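Local coordinates for protein toll (Drosophila melanogaster, PDB 4LXR) that serves as the cell-surface receptor for cleaved spaetzle C-106, switching on Toll signalling in dorsal-ventral patterning of the embryo and in antifungal immunity, at residues 35-40 and 60-65; 48-53 and 78-83. One frame throughout, in Å; residues are numbered along the deposited sequence.

Overall arrangement
From the N terminus, the chain enters contact 1 at residues 35-40, on strand 38-43, turns back antiparallel through strand 47-52 into the first half of contact 2, and closes the contact 1 loop at residues 60-65. It then runs through strand 74-78 and closes contact 2 at residues 78-83. The segments therefore alternate, and the two loops cross, their centres about 9 Å apart. Beside the neighbouring strands 38-43 and 47-52, T37 O lies 2.7 Å from N53 N; separately, between the two later segments, Y60 OH lies 2.5 Å from M81 O; both are probable hydrogen bonds. Together the contacts tie the N-terminal antiparallel strands to strand 74-78, the first of the parallel strands that lead on into the leucine-rich repeats.

Contact 1. Residues 35-40 and 60-65; sequences NPTFRL and YQQLPK. With NAG (2-acetamido-2-deoxy-beta-D-glucopyranose), chain H.
F38 lays its ring against L63, whose CD1 stands nearly over the ring centre: 3.4 Å from the F38 centroid and 9° off the normal, a clear CH-pi contact. Y60 meets the same ring at its outer end, CZ of F38 lying 3.5 Å from Y60 CD1. The two ring planes are only 29° apart, but centroids separated by 5.7 Å show that they are slid past each other and barely overlap. CG of F38, anti to its carbonyl carbon, carries the ring from strand 38-43 across to residues 60-63. T37 and F38 both face C29 on strand 24-29, a classic beta bulge in the antiparallel N-terminal strands that precede the leucine-rich repeats of the Toll ectodomain. Replacing F38 with an alanine would probably leave L63 CD1 without its aromatic face and open a gap beside Y60. T37 and Q62 cross at about a right angle, and OG1 of T37 donates to Q62 OE1 over 2.6 Å, approaching from above the carbonyl plane, 42° out of it. Farther along the strand, L40 CD1 reaches P64 CD at 4.0 Å. At the other end, N35 CB lies 3.4 Å from O5 of the N-acetylglucosamine carried by N53.

Contact 2. Residues 48-53 and 78-83; sequences VQIMCN and RRCMLP. With NAG (2-acetamido-2-deoxy-beta-D-glucopyranose), chain H.
R78 pairs with M51 through a parallel beta bridge, and its side chain then runs out past Q49, with the methyl of M51 over its guanidinium. The bridge is fixed by two nearly linear bonds: R78 N donates to I50 O at 2.9 Å (163° at the hydrogen), and C52 N donates to R78 O. From CB, which lies 4.1 Å from I50 O, the arginine extends to CD, 3.3 Å from Q49 NE2, and there bends at chi3 (69°). NE approaches M51 CE, and CZ lies 3.5 Å from that methyl, which sits over the centre of one guanidinium face. Two bends in the methionine, at chi2 and chi3, bring CE there, while its SD lies alongside R79 CD. At the guanidinium edge, NH1 faces Q49 NE2, donor to donor without a bond; Q76 accepts from that amide, and a water weakly bridges NH1 and Q49 OE1. NH2 completes the path in a salt bridge to E48 of the spaetzle C-106 chain. Beside this strand pair, the C52-C80 disulfide (SG to SG 2.0 Å, chi3 85°) ties the last strand residue to the loop beyond R78. N53 ND2 is bonded to C1 of N-acetylglucosamine, whose C8 lies over one face of the R79 guanidinium. The paired backbones fix the base of R78, the disulfide probably helps to hold strand and loop together, and the NH2 salt bridge is consistent with a role in holding spaetzle.

Contact 1. Residues 35-40 and 60-65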
ATOM      1  N   ASN A  35      35.537   5.257 -22.690  1.00 71.55           N
ATOM      2  CA  ASN A  35      35.514   3.831 -22.390  1.00 65.76           C
ATOM      3  C   ASN A  35      36.863   3.363 -21.864  1.00 55.46           C
ATOM      4  O   ASN A  35      37.615   2.700 -22.582  1.00 48.90           O
ATOM      5  CB  ASN A  35      35.131   3.035 -23.639  1.00 68.77           C
ATOM      6  CG  ASN A  35      33.702   3.294 -24.078  1.00 68.69           C
ATOM      7  OD1 ASN A  35      32.767   3.200 -23.283  1.00 66.30           O
ATOM      8  ND2 ASN A  35      33.528   3.629 -25.350  1.00 72.01           N
ATOM      9  N   PRO A  36      37.169   3.705 -20.600  1.00 51.31           N
ATOM     10  CA  PRO A  36      38.481   3.423 -20.004  1.00 43.19           C
ATOM     11  C   PRO A  36      38.812   1.939 -19.989  1.00 42.43           C
ATOM     12  O   PRO A  36      37.917   1.101 -19.851  1.00 47.93           O
ATOM     13  CB  PRO A  36      38.340   3.951 -18.567  1.00 40.84           C
ATOM     14  CG  PRO A  36      36.874   3.997 -18.315  1.00 40.84           C
ATOM     15  CD  PRO A  36      36.239   4.317 -19.630  1.00 42.52           C
ATOM     16  N   THR A  37      40.096   1.632 -20.137  1.00 39.52           N
ATOM     17  CA  THR A  37      40.584   0.262 -20.102  1.00 39.95           C
ATOM     18  C   THR A  37      40.353  -0.300 -18.706  1.00 46.12           C
ATOM     19  O   THR A  37      39.971  -1.469 -18.544  1.00 38.71           O
ATOM     20  CB  THR A  37      42.082   0.196 -20.450  1.00 37.29           C
ATOM     21  OG1 THR A  37      42.315   0.870 -21.690  1.00 44.67           O
ATOM     22  CG2 THR A  37      42.530  -1.222 -20.608  1.00 36.77           C
ATOM     23  N   PHE A  38      40.575   0.552 -17.707  1.00 32.77           N
ATOM     24  CA  PHE A  38      40.408   0.178 -16.312  1.00 37.79           C
ATOM     25  C   PHE A  38      39.616   1.218 -15.555  1.00 41.32           C
ATOM     26  O   PHE A  38      39.792   2.420 -15.743  1.00 41.85           O
ATOM     27  CB  PHE A  38      41.757  -0.013 -15.636  1.00 31.70           C
ATOM     28  CG  PHE A  38      42.581  -1.091 -16.260  1.00 39.03           C
ATOM     29  CD1 PHE A  38      42.319  -2.425 -15.989  1.00 32.73           C
ATOM     30  CD2 PHE A  38      43.600  -0.783 -17.136  1.00 41.96           C
ATOM     31  CE1 PHE A  38      43.074  -3.421 -16.564  1.00 34.27           C
ATOM     32  CE2 PHE A  38      44.356  -1.780 -17.718  1.00 39.22           C
ATOM     33  CZ  PHE A  38      44.090  -3.098 -17.432  1.00 31.75           C
ATOM     34  N   ARG A  39      38.734   0.736 -14.696  1.00 38.32           N
ATOM     35  CA  ARG A  39      38.037   1.591 -13.771  1.00 41.28           C
ATOM     36  C   ARG A  39      38.164   0.928 -12.422  1.00 33.72           C
ATOM     37  O   ARG A  39      37.625  -0.149 -12.210  1.00 33.18           O
ATOM     38  CB  ARG A  39      36.565   1.733 -14.163  1.00 43.02           C
ATOM     39  CG  ARG A  39      35.820   2.758 -13.341  1.00 50.03           C
ATOM     40  CD  ARG A  39      34.346   2.821 -13.724  1.00 59.22           C
ATOM     41  NE  ARG A  39      34.146   2.914 -15.169  1.00 62.26           N
ATOM     42  CZ  ARG A  39      33.985   4.057 -15.830  1.00 62.16           C
ATOM     43  NH1 ARG A  39      34.003   5.211 -15.182  1.00 55.47           N
ATOM     44  NH2 ARG A  39      33.806   4.043 -17.145  1.00 63.57           N
ATOM     45  N   LEU A  40      38.896   1.558 -11.517  1.00 34.95           N
ATOM     46  CA  LEU A  40      39.118   0.982 -10.203  1.00 38.42           C
ATOM     47  C   LEU A  40      38.317   1.686  -9.129  1.00 42.16           C
ATOM     48  O   LEU A  40      38.301   2.911  -9.057  1.00 47.76           O
ATOM     49  CB  LEU A  40      40.600   1.022  -9.833  1.00 38.00           C
ATOM     50  CG  LEU A  40      41.564   0.094 -10.570  1.00 37.91           C
ATOM     51  CD1 LEU A  40      42.128   0.786 -11.810  1.00 36.97           C
ATOM     52  CD2 LEU A  40      42.673  -0.256  -9.619  1.00 39.64           C
ATOM     53  N   TYR A  60      46.984  -4.540 -19.947  1.00 37.67           N
ATOM     54  CA  TYR A  60      47.361  -4.411 -18.533  1.00 40.73           C
ATOM     55  C   TYR A  60      48.488  -3.397 -18.294  1.00 46.56           C
ATOM     56  O   TYR A  60      48.749  -3.002 -17.160  1.00 49.07           O
ATOM     57  CB  TYR A  60      47.722  -5.772 -17.925  1.00 32.20           C
ATOM     58  CG  TYR A  60      46.519  -6.631 -17.607  1.00 32.10           C
ATOM     59  CD1 TYR A  60      45.573  -6.218 -16.673  1.00 28.72           C
ATOM     60  CD2 TYR A  60      46.330  -7.865 -18.231  1.00 27.63           C
ATOM     61  CE1 TYR A  60      44.467  -6.999 -16.381  1.00 24.34           C
ATOM     62  CE2 TYR A  60      45.235  -8.655 -17.936  1.00 23.47           C
ATOM     63  CZ  TYR A  60      44.304  -8.216 -17.009  1.00 27.26           C
ATOM     64  OH  TYR A  60      43.208  -8.995 -16.720  1.00 32.63           O
ATOM     65  N   GLN A  61      49.139  -2.983 -19.376  1.00 48.26           N
ATOM     66  CA  GLN A  61      50.166  -1.951 -19.359  1.00 54.26           C
ATOM     67  C   GLN A  61      49.574  -0.603 -18.945  1.00 55.84           C
ATOM     68  O   GLN A  61      50.289   0.291 -18.485  1.00 51.56           O
ATOM     69  CB  GLN A  61      50.757  -1.826 -20.760  1.00 58.89           C
ATOM     70  CG  GLN A  61      52.103  -1.146 -20.849  1.00 74.70           C
ATOM     71  CD  GLN A  61      52.655  -1.176 -22.266  1.00 82.26           C
ATOM     72  OE1 GLN A  61      51.962  -1.589 -23.200  1.00 80.62           O
ATOM     73  NE2 GLN A  61      53.907  -0.746 -22.433  1.00 84.36           N
ATOM     74  N   GLN A  62      48.265  -0.452 -19.116  1.00 47.72           N
ATOM     75  CA  GLN A  62      47.623   0.821 -18.807  1.00 47.20           C
ATOM     76  C   GLN A  62      47.112   0.870 -17.371  1.00 46.50           C
ATOM     77  O   GLN A  62      46.321   1.741 -17.026  1.00 48.38           O
ATOM     78  CB  GLN A  62      46.487   1.109 -19.790  1.00 40.25           C
ATOM     79  CG  GLN A  62      46.940   1.159 -21.232  1.00 46.05           C
ATOM     80  CD  GLN A  62      45.795   1.021 -22.214  1.00 49.75           C
ATOM     81  OE1 GLN A  62      44.762   1.674 -22.077  1.00 54.09           O
ATOM     82  NE2 GLN A  62      45.974   0.166 -23.216  1.00 51.72           N
ATOM     83  N   LEU A  63      47.552  -0.078 -16.544  1.00 48.00           N
ATOM     84  CA  LEU A  63      47.203  -0.085 -15.125  1.00 50.15           C
ATOM     85  C   LEU A  63      47.854   1.148 -14.513  1.00 51.69           C
ATOM     86  O   LEU A  63      48.882   1.593 -14.999  1.00 46.04           O
ATOM     87  CB  LEU A  63      47.780  -1.331 -14.453  1.00 44.84           C
ATOM     88  CG  LEU A  63      46.975  -2.493 -13.856  1.00 42.81           C
ATOM     89  CD1 LEU A  63      45.503  -2.536 -14.245  1.00 30.54           C
ATOM     90  CD2 LEU A  63      47.681  -3.808 -14.214  1.00 38.10           C
ATOM     91  N   PRO A  64      47.261   1.708 -13.445  1.00 50.88           N
ATOM     92  CA  PRO A  64      47.968   2.795 -12.761  1.00 53.22           C
ATOM     93  C   PRO A  64      49.292   2.291 -12.173  1.00 51.98           C
ATOM     94  O   PRO A  64      49.368   1.141 -11.764  1.00 51.82           O
ATOM     95  CB  PRO A  64      46.996   3.199 -11.646  1.00 40.48           C
ATOM     96  CG  PRO A  64      46.173   1.978 -11.403  1.00 42.78           C
ATOM     97  CD  PRO A  64      46.014   1.331 -12.756  1.00 41.65           C
ATOM     98  N   LYS A  65      50.319   3.139 -12.152  1.00 52.97           N
ATOM     99  CA  LYS A  65      51.621   2.780 -11.593  1.00 49.85           C
ATOM    100  C   LYS A  65      51.771   3.297 -10.167  1.00 52.93           C
ATOM    101  O   LYS A  65      51.350   4.414  -9.864  1.00 59.45           O
ATOM    102  CB  LYS A  65      52.750   3.366 -12.445  1.00 50.84           C
ATOM    103  CG  LYS A  65      52.828   2.851 -13.868  1.00 56.26           C
ATOM    104  CD  LYS A  65      54.026   3.460 -14.595  1.00 63.74           C
ATOM    105  CE  LYS A  65      54.275   2.799 -15.949  1.00 69.03           C
ATOM    106  NZ  LYS A  65      53.403   3.325 -17.041  1.00 72.90           N
TER
HETATM  107  C1  NAG H2006      34.471  -1.133 -23.822  1.00 52.83           C
HETATM  108  C2  NAG H2006      32.983  -0.776 -23.873  1.00 64.12           C
HETATM  109  C3  NAG H2006      32.497  -0.738 -25.324  1.00 68.01           C
HETATM  110  C4  NAG H2006      33.394   0.142 -26.185  1.00 62.43           C
HETATM  111  C5  NAG H2006      34.864  -0.221 -26.001  1.00 60.04           C
HETATM  112  C6  NAG H2006      35.786   0.758 -26.687  1.00 64.46           C
HETATM  113  C7  NAG H2006      31.733  -1.465 -21.869  1.00 54.58           C
HETATM  114  C8  NAG H2006      30.925  -2.555 -21.232  1.00 56.11           C
HETATM  115  N2  NAG H2006      32.189  -1.718 -23.100  1.00 62.97           N
HETATM  116  O3  NAG H2006      31.164  -0.239 -25.368  1.00 71.24           O
HETATM  117  O4  NAG H2006      33.061  -0.056 -27.554  1.00 64.56           O
HETATM  118  O5  NAG H2006      35.210  -0.204 -24.608  1.00 59.77           O
HETATM  119  O6  NAG H2006      36.957   0.115 -27.168  1.00 73.57           O
HETATM  120  O7  NAG H2006      31.972  -0.409 -21.291  1.00 50.44           O

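Contact 2. Residues 48-53 and 78-83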
ATOM      1  N   VAL A  48      38.927  -3.639  -3.208  1.00 34.53           N
ATOM      2  CA  VAL A  48      39.262  -2.980  -4.457  1.00 33.33           C
ATOM      3  C   VAL A  48      38.511  -3.702  -5.569  1.00 35.87           C
ATOM      4  O   VAL A  48      38.559  -4.926  -5.654  1.00 32.11           O
ATOM      5  CB  VAL A  48      40.791  -2.971  -4.720  1.00 33.89           C
ATOM      6  CG1 VAL A  48      41.384  -4.382  -4.608  1.00 37.85           C
ATOM      7  CG2 VAL A  48      41.101  -2.370  -6.081  1.00 36.40           C
ATOM      8  N   GLN A  49      37.770  -2.953  -6.384  1.00 34.11           N
ATOM      9  CA  GLN A  49      37.192  -3.521  -7.599  1.00 31.33           C
ATOM     10  C   GLN A  49      37.983  -3.082  -8.822  1.00 33.32           C
ATOM     11  O   GLN A  49      38.248  -1.899  -9.006  1.00 37.22           O
ATOM     12  CB  GLN A  49      35.711  -3.157  -7.772  1.00 31.87           C
ATOM     13  CG  GLN A  49      35.127  -3.686  -9.089  1.00 38.57           C
ATOM     14  CD  GLN A  49      33.680  -3.283  -9.349  1.00 45.52           C
ATOM     15  OE1 GLN A  49      33.407  -2.212  -9.900  1.00 44.82           O
ATOM     16  NE2 GLN A  49      32.749  -4.153  -8.979  1.00 44.74           N
ATOM     17  N   ILE A  50      38.390  -4.038  -9.647  1.00 35.32           N
ATOM     18  CA  ILE A  50      38.980  -3.695 -10.928  1.00 35.50           C
ATOM     19  C   ILE A  50      37.988  -4.051 -12.026  1.00 35.66           C
ATOM     20  O   ILE A  50      37.677  -5.221 -12.230  1.00 34.86           O
ATOM     21  CB  ILE A  50      40.315  -4.406 -11.163  1.00 32.58           C
ATOM     22  CG1 ILE A  50      41.247  -4.176  -9.978  1.00 32.36           C
ATOM     23  CG2 ILE A  50      40.964  -3.905 -12.440  1.00 27.35           C
ATOM     24  CD1 ILE A  50      42.317  -5.229  -9.848  1.00 36.85           C
ATOM     25  N   MET A  51      37.456  -3.028 -12.693  1.00 29.59           N
ATOM     26  CA  MET A  51      36.549  -3.233 -13.810  1.00 30.86           C
ATOM     27  C   MET A  51      37.361  -3.022 -15.072  1.00 31.93           C
ATOM     28  O   MET A  51      37.971  -1.975 -15.251  1.00 37.10           O
ATOM     29  CB  MET A  51      35.359  -2.272 -13.741  1.00 39.25           C
ATOM     30  CG  MET A  51      34.505  -2.214 -15.007  1.00 48.75           C
ATOM     31  SD  MET A  51      33.305  -3.556 -15.176  1.00 66.55           S
ATOM     32  CE  MET A  51      32.332  -3.321 -13.687  1.00 41.03           C
ATOM     33  N   CYS A  52      37.401  -4.045 -15.921  1.00 32.86           N
ATOM     34  CA  CYS A  52      38.269  -4.045 -17.089  1.00 31.70           C
ATOM     35  C   CYS A  52      37.458  -3.878 -18.356  1.00 32.04           C
ATOM     36  O   CYS A  52      36.314  -4.327 -18.436  1.00 33.03           O
ATOM     37  CB  CYS A  52      39.029  -5.376 -17.195  1.00 28.30           C
ATOM     38  SG  CYS A  52      40.335  -5.686 -15.964  1.00 35.77           S
ATOM     39  N   ASN A  53      38.067  -3.250 -19.352  1.00 34.76           N
ATOM     40  CA  ASN A  53      37.548  -3.272 -20.712  1.00 40.20           C
ATOM     41  C   ASN A  53      38.737  -3.479 -21.637  1.00 39.23           C
ATOM     42  O   ASN A  53      39.337  -2.518 -22.099  1.00 38.90           O
ATOM     43  CB  ASN A  53      36.816  -1.974 -21.059  1.00 44.29           C
ATOM     44  CG  ASN A  53      36.001  -2.084 -22.333  1.00 44.38           C
ATOM     45  OD1 ASN A  53      36.279  -2.934 -23.180  1.00 42.96           O
ATOM     46  ND2 ASN A  53      34.980  -1.226 -22.469  1.00 61.57           N
ATOM     47  N   ARG A  78      36.436  -7.806 -12.577  1.00 22.30           N
ATOM     48  CA  ARG A  78      35.284  -8.008 -13.440  1.00 19.35           C
ATOM     49  C   ARG A  78      35.615  -7.724 -14.898  1.00 23.61           C
ATOM     50  O   ARG A  78      36.132  -6.643 -15.234  1.00 26.26           O
ATOM     51  CB  ARG A  78      34.123  -7.092 -13.002  1.00 24.23           C
ATOM     52  CG  ARG A  78      33.454  -7.537 -11.710  1.00 31.14           C
ATOM     53  CD  ARG A  78      32.372  -6.554 -11.236  1.00 32.84           C
ATOM     54  NE  ARG A  78      31.193  -6.525 -12.096  1.00 40.78           N
ATOM     55  CZ  ARG A  78      30.234  -5.602 -12.015  1.00 42.10           C
ATOM     56  NH1 ARG A  78      30.321  -4.638 -11.106  1.00 38.85           N
ATOM     57  NH2 ARG A  78      29.191  -5.639 -12.836  1.00 37.39           N
ATOM     58  N   ARG A  79      35.279  -8.684 -15.760  1.00 21.34           N
ATOM     59  CA  ARG A  79      35.458  -8.566 -17.217  1.00 22.27           C
ATOM     60  C   ARG A  79      36.933  -8.508 -17.626  1.00 28.26           C
ATOM     61  O   ARG A  79      37.276  -8.055 -18.726  1.00 32.73           O
ATOM     62  CB  ARG A  79      34.682  -7.358 -17.785  1.00 23.50           C
ATOM     63  CG  ARG A  79      33.304  -7.176 -17.168  1.00 33.52           C
ATOM     64  CD  ARG A  79      32.539  -6.016 -17.782  1.00 44.20           C
ATOM     65  NE  ARG A  79      31.744  -6.444 -18.928  1.00 64.10           N
ATOM     66  CZ  ARG A  79      30.565  -5.918 -19.265  1.00 80.54           C
ATOM     67  NH1 ARG A  79      29.913  -6.374 -20.328  1.00 82.35           N
ATOM     68  NH2 ARG A  79      30.037  -4.937 -18.539  1.00 82.26           N
ATOM     69  N   CYS A  80      37.806  -8.986 -16.748  1.00 26.56           N
ATOM     70  CA  CYS A  80      39.238  -8.957 -17.039  1.00 22.75           C
ATOM     71  C   CYS A  80      39.663 -10.213 -17.777  1.00 27.74           C
ATOM     72  O   CYS A  80      38.993 -11.244 -17.694  1.00 20.52           O
ATOM     73  CB  CYS A  80      40.055  -8.775 -15.747  1.00 27.45           C
ATOM     74  SG  CYS A  80      39.608  -7.225 -14.838  1.00 33.61           S
ATOM     75  N   MET A  81      40.764 -10.120 -18.518  1.00 24.10           N
ATOM     76  CA  MET A  81      41.311 -11.289 -19.202  1.00 32.28           C
ATOM     77  C   MET A  81      42.255 -12.011 -18.276  1.00 30.10           C
ATOM     78  O   MET A  81      42.981 -11.376 -17.500  1.00 28.10           O
ATOM     79  CB  MET A  81      42.050 -10.875 -20.483  1.00 23.63           C
ATOM     80  CG  MET A  81      41.126 -10.157 -21.444  1.00 26.33           C
ATOM     81  SD  MET A  81      41.916  -9.630 -22.945  1.00 34.66           S
ATOM     82  CE  MET A  81      42.265 -11.212 -23.715  1.00 30.00           C
ATOM     83  N   LEU A  82      42.232 -13.339 -18.339  1.00 30.18           N
ATOM     84  CA  LEU A  82      43.234 -14.132 -17.647  1.00 22.90           C
ATOM     85  C   LEU A  82      44.596 -13.766 -18.220  1.00 31.61           C
ATOM     86  O   LEU A  82      44.787 -13.739 -19.446  1.00 37.77           O
ATOM     87  CB  LEU A  82      42.939 -15.629 -17.774  1.00 22.11           C
ATOM     88  CG  LEU A  82      41.681 -16.003 -16.982  1.00 26.63           C
ATOM     89  CD1 LEU A  82      41.180 -17.421 -17.340  1.00 21.55           C
ATOM     90  CD2 LEU A  82      41.943 -15.858 -15.481  1.00 18.71           C
ATOM     91  N   PRO A  83      45.552 -13.471 -17.330  1.00 31.53           N
ATOM     92  CA  PRO A  83      46.811 -12.829 -17.713  1.00 33.53           C
ATOM     93  C   PRO A  83      47.864 -13.782 -18.292  1.00 37.49           C
ATOM     94  O   PRO A  83      49.021 -13.744 -17.869  1.00 39.84           O
ATOM     95  CB  PRO A  83      47.291 -12.227 -16.392  1.00 29.05           C
ATOM     96  CG  PRO A  83      46.740 -13.116 -15.359  1.00 30.46           C
ATOM     97  CD  PRO A  83      45.415 -13.593 -15.869  1.00 28.05           C
TER
HETATM   98  C1  NAG H2006      34.471  -1.133 -23.822  1.00 52.83           C
HETATM   99  C2  NAG H2006      32.983  -0.776 -23.873  1.00 64.12           C
HETATM  100  C3  NAG H2006      32.497  -0.738 -25.324  1.00 68.01           C
HETATM  101  C4  NAG H2006      33.394   0.142 -26.185  1.00 62.43           C
HETATM  102  C5  NAG H2006      34.864  -0.221 -26.001  1.00 60.04           C
HETATM  103  C6  NAG H2006      35.786   0.758 -26.687  1.00 64.46           C
HETATM  104  C7  NAG H2006      31.733  -1.465 -21.869  1.00 54.58           C
HETATM  105  C8  NAG H2006      30.925  -2.555 -21.232  1.00 56.11           C
HETATM  106  N2  NAG H2006      32.189  -1.718 -23.100  1.00 62.97           N
HETATM  107  O3  NAG H2006      31.164  -0.239 -25.368  1.00 71.24           O
HETATM  108  O4  NAG H2006      33.061  -0.056 -27.554  1.00 64.56           O
HETATM  109  O5  NAG H2006      35.210  -0.204 -24.608  1.00 59.77           O
HETATM  110  O6  NAG H2006      36.957   0.115 -27.168  1.00 73.57           O
HETATM  111  O7  NAG H2006      31.972  -0.409 -21.291  1.00 50.44           O
HETATM  112  O   HOH W   1      30.085  -1.510 -10.289  1.00 39.64           O